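Local coordinates for protein EF0056 (Enterococcus faecalis, PDB 6ORI) that is an enterococcal surface protein of undetermined function, probably linked to biofilm formation, whose N-terminal region has immunoglobulin-like beta domains and binds calcium, at residues 31-35 against 244-248; 84-88 against 97-101. All blocks are in the same frame, centred on the assembly; numbering follows the deposited sequence.

Contact 1. Residues 31-35 against 244-248; sequences FSDLQ and HKLTK
Lys-245 reaches across from one beta sheet to the bulged strand of another, where Ser-32 and Asp-33 together face Lys-58 in a classic beta bulge. The strand segments 31-35 and 244-248 run almost perpendicular, at 96°, with axes 8.9 Å apart, so side chains rather than backbone bonds span the gap between the two sheets. From CB, which points toward segment 31-35, the Lys-245 chain runs out extended through CG, set anti to the backbone N (chi1 -172°). Its CD passes 3.7 Å from Gln-35 NE2, its CE lies 3.3 Å from Asp-33 OD1, and its NZ gives a hydrogen bond to Ser-32 O at 2.8 Å. The salt bridge from the same NZ to Asp-33 OD1 is longer and weak as a hydrogen bond; this ammonium also bonds Tyr-292 OH and a water that accepts from Leu-34 N as well. Within its own strand, Gln-35 bends at chi2 and brings NE2 to the syn lone pair of Asp-33 OD1 at 2.8 Å, with the oxygen in the amide plane. This bond helps fix the rotation of the carboxylate. At the second carboxylate oxygen, Thr-247 OG1 donates to the syn lone pair of Asp-33 OD2 over 2.7 Å.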
loop_
_atom_site.group_PDB
_atom_site.type_symbol
_atom_site.label_atom_id
_atom_site.label_comp_id
_atom_site.label_asym_id
_atom_site.label_seq_id
_atom_site.Cartn_x
_atom_site.Cartn_y
_atom_site.Cartn_z
ATOM N N PHE A 31 1.092 10.396 13.109
ATOM C CA PHE A 31 1.884 9.696 12.087
ATOM C C PHE A 31 1.125 9.792 10.786
ATOM O O PHE A 31 -0.110 9.822 10.802
ATOM C CB PHE A 31 2.096 8.241 12.478
ATOM C CG PHE A 31 2.831 8.084 13.778
ATOM C CD1 PHE A 31 2.152 8.054 14.983
ATOM C CD2 PHE A 31 4.205 7.980 13.802
ATOM C CE1 PHE A 31 2.832 7.927 16.173
ATOM C CE2 PHE A 31 4.882 7.863 14.981
ATOM C CZ PHE A 31 4.199 7.849 16.167
ATOM N N SER A 32 1.808 9.826 9.647
ATOM C CA SER A 32 1.104 9.878 8.376
ATOM C C SER A 32 1.559 8.865 7.349
ATOM O O SER A 32 0.854 8.668 6.382
ATOM C CB SER A 32 1.121 11.282 7.768
ATOM O OG SER A 32 2.441 11.727 7.570
ATOM N N ASP A 33 2.682 8.187 7.536
ATOM C CA ASP A 33 3.089 7.207 6.533
ATOM C C ASP A 33 3.985 6.147 7.131
ATOM O O ASP A 33 4.801 6.414 8.010
ATOM C CB ASP A 33 3.815 7.905 5.385
ATOM C CG ASP A 33 3.701 7.176 4.057
ATOM O OD1 ASP A 33 2.970 6.161 3.926
ATOM O OD2 ASP A 33 4.294 7.696 3.077
ATOM N N LEU A 34 3.781 4.929 6.636
ATOM C CA LEU A 34 4.642 3.796 6.947
ATOM C C LEU A 34 4.533 2.852 5.772
ATOM O O LEU A 34 3.437 2.436 5.405
ATOM C CB LEU A 34 4.179 3.137 8.243
ATOM C CG LEU A 34 5.019 1.982 8.765
ATOM C CD1 LEU A 34 6.426 2.435 9.107
ATOM C CD2 LEU A 34 4.336 1.356 9.974
ATOM N N GLN A 35 5.657 2.558 5.124
ATOM C CA GLN A 35 5.664 1.715 3.937
ATOM C C GLN A 35 6.806 0.726 3.981
ATOM O O GLN A 35 7.879 1.030 4.503
ATOM C CB GLN A 35 5.836 2.551 2.680
ATOM C CG GLN A 35 4.811 3.623 2.461
ATOM C CD GLN A 35 3.469 3.088 2.087
ATOM O OE1 GLN A 35 3.332 1.984 1.561
ATOM N NE2 GLN A 35 2.458 3.860 2.373
ATOM N N HIS A 244 -4.870 4.645 -3.331
ATOM C CA HIS A 244 -3.590 4.833 -3.985
ATOM C C HIS A 244 -2.842 5.890 -3.199
ATOM O O HIS A 244 -3.223 7.059 -3.187
ATOM C CB HIS A 244 -3.822 5.269 -5.435
ATOM C CG HIS A 244 -2.563 5.525 -6.206
ATOM N ND1 HIS A 244 -2.525 6.385 -7.290
ATOM C CD2 HIS A 244 -1.320 4.998 -6.098
ATOM C CE1 HIS A 244 -1.305 6.397 -7.786
ATOM N NE2 HIS A 244 -0.550 5.576 -7.070
ATOM N N LYS A 245 -1.789 5.469 -2.503
ATOM C CA LYS A 245 -1.057 6.372 -1.634
ATOM C C LYS A 245 0.331 6.672 -2.194
ATOM O O LYS A 245 1.059 5.761 -2.594
ATOM C CB LYS A 245 -0.967 5.793 -0.219
ATOM C CG LYS A 245 -0.377 6.764 0.795
ATOM C CD LYS A 245 -0.442 6.227 2.228
ATOM C CE LYS A 245 -0.001 7.285 3.231
ATOM N NZ LYS A 245 -0.106 6.762 4.614
ATOM N N LEU A 246 0.661 7.954 -2.241
ATOM C CA LEU A 246 1.923 8.447 -2.772
ATOM C C LEU A 246 2.757 9.026 -1.654
ATOM O O LEU A 246 2.303 9.922 -0.926
ATOM C CB LEU A 246 1.679 9.511 -3.848
ATOM C CG LEU A 246 0.836 9.022 -5.019
ATOM C CD1 LEU A 246 0.573 10.172 -5.948
ATOM C CD2 LEU A 246 1.522 7.926 -5.759
ATOM N N THR A 247 3.948 8.476 -1.495
ATOM C CA THR A 247 4.931 8.918 -0.513
ATOM C C THR A 247 5.873 9.870 -1.235
ATOM O O THR A 247 6.505 9.474 -2.229
ATOM C CB THR A 247 5.697 7.686 -0.031
ATOM O OG1 THR A 247 4.780 6.756 0.579
ATOM C CG2 THR A 247 6.836 8.050 0.913
ATOM N N LYS A 248 5.984 11.094 -0.753
ATOM C CA LYS A 248 6.843 12.065 -1.399
ATOM C C LYS A 248 8.309 11.928 -1.018
ATOM O O LYS A 248 8.653 11.377 0.021
ATOM C CB LYS A 248 6.387 13.473 -1.041
ATOM C CG LYS A 248 5.001 13.825 -1.548
ATOM C CD LYS A 248 4.654 15.290 -1.190
ATOM C CE LYS A 248 3.265 15.667 -1.625
ATOM N NZ LYS A 248 3.032 17.128 -1.392
HETATM O O HOH W 1 0.899 4.019 5.417
#

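Contact 2. Residues 84-88 against 97-101; sequences KIQVD and RRTFV
The beta hairpin of strands 82-87 and 98-104 brings Val-87 opposite Arg-98 in an antiparallel hydrogen-bonded pair, next to the non-hydrogen-bonded pair of Gln-86 and Thr-99. Val-87 N donates to Arg-98 O at 3.0 Å and Arg-98 N to Val-87 O at 2.8 Å, while Phe-100 N continues the pairing by donating to Ile-85 O. A water bridges Ile-85 N and Phe-100 O. Toward the interior, Ile-85 CG2 packs obliquely on the Phe-100 ring, 3.7 Å from CD2, and Val-87 CG1 meets CE2 of the same ring; Trp-114 and Phe-53 extend this apolar patch. On the face bearing Gln-86 and Thr-99 the chemistry is polar. Arg-97 runs out straight from CG to NE and lays one guanidinium face over the backbone of Gln-86 and Val-87. Its NE gives a 2.7 Å hydrogen bond to Gln-86 OE1, in the carbonyl plane, although the amide and guanidinium planes are turned 63° apart. The terminal nitrogen NH1 is shared between Asn-139 O on the adjoining strand and a salt bridge to Asp-88. There Asp-88 OD1 lies near the guanidinium plane, yet Arg-97 NH1 approaches it from above the carboxylate plane, at 2.9 Å.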
loop_
_atom_site.group_PDB
_atom_site.type_symbol
_atom_site.label_atom_id
_atom_site.label_comp_id
_atom_site.label_asym_id
_atom_site.label_seq_id
_atom_site.Cartn_x
_atom_site.Cartn_y
_atom_site.Cartn_z
ATOM N N LYS A 84 16.472 -14.363 9.560
ATOM C CA LYS A 84 16.837 -13.088 10.141
ATOM C C LYS A 84 16.303 -11.954 9.272
ATOM O O LYS A 84 16.240 -12.101 8.055
ATOM C CB LYS A 84 18.386 -13.061 10.213
ATOM C CG LYS A 84 19.087 -11.745 10.466
ATOM C CD LYS A 84 20.640 -11.931 10.423
ATOM C CE LYS A 84 21.184 -12.573 9.113
ATOM N NZ LYS A 84 22.712 -12.670 9.021
ATOM N N ILE A 85 15.916 -10.844 9.900
ATOM C CA ILE A 85 15.549 -9.619 9.179
ATOM C C ILE A 85 16.257 -8.470 9.880
ATOM O O ILE A 85 16.154 -8.329 11.109
ATOM C CB ILE A 85 14.038 -9.373 9.191
ATOM C CG1 ILE A 85 13.278 -10.596 8.675
ATOM C CG2 ILE A 85 13.737 -8.123 8.390
ATOM C CD1 ILE A 85 11.782 -10.404 8.623
ATOM N N GLN A 86 16.982 -7.656 9.112
ATOM C CA GLN A 86 17.674 -6.489 9.648
ATOM C C GLN A 86 17.483 -5.305 8.717
ATOM O O GLN A 86 17.122 -5.471 7.547
ATOM C CB GLN A 86 19.180 -6.733 9.804
ATOM C CG GLN A 86 19.557 -7.822 10.786
ATOM C CD GLN A 86 21.053 -7.910 10.951
ATOM O OE1 GLN A 86 21.794 -7.250 10.229
ATOM N NE2 GLN A 86 21.508 -8.684 11.929
ATOM N N VAL A 87 17.707 -4.102 9.243
ATOM C CA VAL A 87 17.598 -2.869 8.465
ATOM C C VAL A 87 18.402 -1.799 9.176
ATOM O O VAL A 87 18.561 -1.867 10.388
ATOM C CB VAL A 87 16.117 -2.444 8.301
ATOM C CG1 VAL A 87 15.511 -1.997 9.623
ATOM C CG2 VAL A 87 15.975 -1.344 7.280
ATOM N N ASP A 88 18.906 -0.812 8.440
ATOM C CA ASP A 88 19.602 0.301 9.057
ATOM C C ASP A 88 18.582 1.354 9.474
ATOM O O ASP A 88 17.586 1.548 8.793
ATOM C CB ASP A 88 20.596 0.927 8.093
ATOM C CG ASP A 88 21.794 0.061 7.805
ATOM O OD1 ASP A 88 22.058 -0.907 8.553
ATOM O OD2 ASP A 88 22.502 0.388 6.821
ATOM N N ARG A 97 22.918 -0.804 13.020
ATOM C CA ARG A 97 21.951 -1.639 12.293
ATOM C C ARG A 97 20.992 -2.299 13.273
ATOM O O ARG A 97 21.369 -2.733 14.354
ATOM C CB ARG A 97 22.704 -2.681 11.486
ATOM C CG ARG A 97 21.889 -3.497 10.553
ATOM C CD ARG A 97 22.800 -4.143 9.525
ATOM N NE ARG A 97 22.089 -5.033 8.638
ATOM C CZ ARG A 97 21.424 -4.641 7.558
ATOM N NH1 ARG A 97 21.352 -3.360 7.235
ATOM N NH2 ARG A 97 20.818 -5.524 6.820
ATOM N N ARG A 98 19.720 -2.343 12.890
ATOM C CA ARG A 98 18.672 -2.905 13.738
ATOM C C ARG A 98 18.246 -4.282 13.271
ATOM O O ARG A 98 18.311 -4.602 12.090
ATOM C CB ARG A 98 17.430 -2.027 13.749
ATOM C CG ARG A 98 17.677 -0.571 14.030
ATOM C CD ARG A 98 18.397 -0.309 15.319
ATOM N NE ARG A 98 18.287 1.119 15.630
ATOM C CZ ARG A 98 19.119 1.820 16.388
ATOM N NH1 ARG A 98 20.172 1.242 16.947
ATOM N NH2 ARG A 98 18.889 3.108 16.599
ATOM N N THR A 99 17.791 -5.089 14.234
ATOM C CA THR A 99 17.207 -6.393 13.971
ATOM C C THR A 99 15.713 -6.322 14.180
ATOM O O THR A 99 15.240 -5.729 15.146
ATOM C CB THR A 99 17.840 -7.444 14.890
ATOM O OG1 THR A 99 19.216 -7.588 14.516
ATOM C CG2 THR A 99 17.171 -8.805 14.725
ATOM N N PHE A 100 14.957 -6.874 13.248
ATOM C CA PHE A 100 13.519 -7.060 13.427
ATOM C C PHE A 100 13.366 -8.344 14.260
ATOM O O PHE A 100 13.846 -9.392 13.842
ATOM C CB PHE A 100 12.856 -7.260 12.067
ATOM C CG PHE A 100 12.217 -6.054 11.465
ATOM C CD1 PHE A 100 10.910 -5.760 11.771
ATOM C CD2 PHE A 100 12.869 -5.258 10.529
ATOM C CE1 PHE A 100 10.247 -4.680 11.194
ATOM C CE2 PHE A 100 12.191 -4.170 9.949
ATOM C CZ PHE A 100 10.899 -3.896 10.297
ATOM N N VAL A 101 12.741 -8.280 15.419
ATOM C CA VAL A 101 12.635 -9.417 16.334
ATOM C C VAL A 101 11.374 -10.188 16.053
ATOM O O VAL A 101 10.294 -9.600 15.960
ATOM C CB VAL A 101 12.626 -8.904 17.797
ATOM C CG1 VAL A 101 12.309 -10.015 18.790
ATOM C CG2 VAL A 101 13.947 -8.249 18.123
HETATM O O HOH W 2 15.415 -11.309 12.712
#

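In the fold
The contact more distant in sequence is also the more buried one. Contact 1 joins segments 209 residues apart and lies near the centre of the chain, where it ties the first sheet to the five-strand sheet that includes strand 239-248. Contact 2 closes a local hairpin in the first sheet, toward the periphery, and is nested along the chain inside the loop that contact 1 closes. Their centres are about 22 Å apart. Between sheets, contact 1 is made by polar side chains, most of them buried, with Ser-32 O as the backbone acceptor. Within one sheet, contact 2 rests on backbone bonds, with Ile-85, Val-87 and Phe-100 packed on one side and a polar, more exposed cluster on the other. Strand 50-59 is a common neighbour, touching side chains of both.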